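Local coordinates for protein chitinase (Paenibacillus sp. FPU-7, PDB 5GZT) that probably hydrolyses internal beta-1,4 linkages between N-acetylglucosamine units of chitin and chitodextrins, using glycoside hydrolase family 18 domains, at residues B[656-660]-B[1103-1107]. Numbering follows the deposited sequence.
Sequences VYAGT and AKNQG
Gln1106 starts away from Val656, but its chain bends at chi2 (-68°) and returns the carboxamide to that residue; Thr660, with OG1 anti to its carbonyl carbon, directs the hydroxyl at Lys1104 in the last helical turn. Gln1106 NE2 then donates to Val656 O at 2.9 Å with an N-H...O angle of 154°. The donor stands well above the carbonyl plane, 50° out of it, whereas Val656 O lies much nearer the amide plane of the glutamine. The other end of the amide is fixed as well: Gln1106 OE1 accepts from a water that is itself hydrogen-bonded to Val656 N, and from Arg1006, and it packs 3.6 Å from Val656 CB. Thr660 OG1 donates to Lys1104 O at 2.6 Å, close to the carbonyl plane, and a second water links the same hydroxyl to Ala1103 O. Between these grips, Gly659 N donates to Asn1105 O at 2.7 Å, though less straight. Successive carbonyls of the last turn before Gly1107 are thus engaged, Lys1104 O and Asn1105 O directly, Ala1103 O through water. The ending is a Schellman motif: Gly1107 has positive phi, and two bonds run back into the final turn. The helix belongs to the C-terminal family 18 TIM-barrel domain, while the loop leads into strand 660-662, which pairs with 754-759 in the immunoglobulin-like domain, so the contact joins the two domains. At the turn, Gly1107 CA approaches Gly659 O at 3.5 Å in a CA-H...O contact, backbone meeting backbone directly. Gly1107 O is also hydrogen-bonded to Thr757 OG1, and the Thr757 backbone pairs with Gly659. On strand 668-678, Ile675 receives both Tyr657 and Ala658 in a classic beta bulge.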
loop_
_atom_site.group_PDB
_atom_site.type_symbol
_atom_site.label_atom_id
_atom_site.label_comp_id
_atom_site.label_asym_id
_atom_site.label_seq_id
_atom_site.Cartn_x
_atom_site.Cartn_y
_atom_site.Cartn_z
ATOM N N VAL B 656 24.509 -14.291 -7.206
ATOM C CA VAL B 656 25.923 -14.429 -7.092
ATOM C C VAL B 656 26.601 -13.062 -7.350
ATOM O O VAL B 656 26.240 -12.315 -8.247
ATOM C CB VAL B 656 26.403 -15.417 -8.184
ATOM C CG1 VAL B 656 27.946 -15.485 -8.168
ATOM C CG2 VAL B 656 25.816 -16.785 -7.933
ATOM N N TYR B 657 27.636 -12.754 -6.587
ATOM C CA TYR B 657 28.362 -11.533 -6.798
ATOM C C TYR B 657 29.794 -11.896 -7.244
ATOM O O TYR B 657 30.359 -11.236 -8.108
ATOM C CB TYR B 657 28.453 -10.801 -5.449
ATOM C CG TYR B 657 29.266 -9.533 -5.523
ATOM C CD1 TYR B 657 28.710 -8.353 -5.976
ATOM C CD2 TYR B 657 30.526 -9.530 -5.081
ATOM C CE1 TYR B 657 29.460 -7.175 -6.059
ATOM C CE2 TYR B 657 31.308 -8.431 -5.190
ATOM C CZ TYR B 657 30.772 -7.256 -5.650
ATOM O OH TYR B 657 31.671 -6.206 -5.610
ATOM N N ALA B 658 30.362 -12.923 -6.653
ATOM C CA ALA B 658 31.665 -13.477 -7.026
ATOM C C ALA B 658 31.529 -14.997 -7.166
ATOM O O ALA B 658 31.385 -15.699 -6.181
ATOM C CB ALA B 658 32.743 -13.152 -6.010
ATOM N N GLY B 659 31.508 -15.487 -8.388
ATOM C CA GLY B 659 31.208 -16.903 -8.619
ATOM C C GLY B 659 32.278 -17.728 -9.294
ATOM O O GLY B 659 32.012 -18.948 -9.642
ATOM N N THR B 660 33.504 -17.198 -9.325
ATOM C CA THR B 660 34.627 -17.923 -9.952
ATOM C C THR B 660 35.886 -17.927 -9.090
ATOM O O THR B 660 36.280 -16.910 -8.523
ATOM C CB THR B 660 35.024 -17.275 -11.253
ATOM O OG1 THR B 660 33.964 -17.299 -12.187
ATOM C CG2 THR B 660 36.183 -18.044 -11.869
ATOM N N ALA B 1103 30.178 -12.814 -17.225
ATOM C CA ALA B 1103 30.665 -14.216 -17.314
ATOM C C ALA B 1103 31.683 -14.574 -16.238
ATOM O O ALA B 1103 31.560 -15.592 -15.556
ATOM C CB ALA B 1103 31.231 -14.463 -18.685
ATOM N N LYS B 1104 32.681 -13.741 -16.067
ATOM C CA LYS B 1104 33.727 -13.971 -15.063
ATOM C C LYS B 1104 33.178 -13.932 -13.642
ATOM O O LYS B 1104 33.479 -14.829 -12.866
ATOM C CB LYS B 1104 34.802 -12.908 -15.163
ATOM C CG LYS B 1104 35.729 -13.100 -16.346
ATOM C CD LYS B 1104 36.322 -11.810 -16.830
ATOM C CE LYS B 1104 37.276 -11.246 -15.833
ATOM N NZ LYS B 1104 37.838 -9.954 -16.308
ATOM N N ASN B 1105 32.338 -12.937 -13.343
ATOM C CA ASN B 1105 31.844 -12.746 -11.975
ATOM C C ASN B 1105 30.787 -13.728 -11.606
ATOM O O ASN B 1105 30.574 -13.946 -10.414
ATOM C CB ASN B 1105 31.238 -11.340 -11.806
ATOM C CG ASN B 1105 32.319 -10.239 -11.865
ATOM O OD1 ASN B 1105 33.451 -10.480 -11.542
ATOM N ND2 ASN B 1105 31.934 -9.045 -12.233
ATOM N N GLN B 1106 30.070 -14.285 -12.599
ATOM C CA GLN B 1106 28.987 -15.234 -12.308
ATOM C C GLN B 1106 29.412 -16.686 -12.411
ATOM O O GLN B 1106 28.619 -17.601 -12.130
ATOM C CB GLN B 1106 27.853 -14.972 -13.282
ATOM C CG GLN B 1106 27.203 -13.629 -13.115
ATOM C CD GLN B 1106 26.456 -13.523 -11.825
ATOM O OE1 GLN B 1106 25.585 -14.341 -11.484
ATOM N NE2 GLN B 1106 26.781 -12.523 -11.111
ATOM N N GLY B 1107 30.657 -16.936 -12.824
ATOM C CA GLY B 1107 31.115 -18.329 -12.947
ATOM C C GLY B 1107 30.596 -19.031 -14.176
ATOM O O GLY B 1107 30.462 -20.250 -14.178
HETATM O O HOH W 1 23.508 -13.471 -9.890
HETATM O O HOH W 2 33.931 -17.731 -15.395
#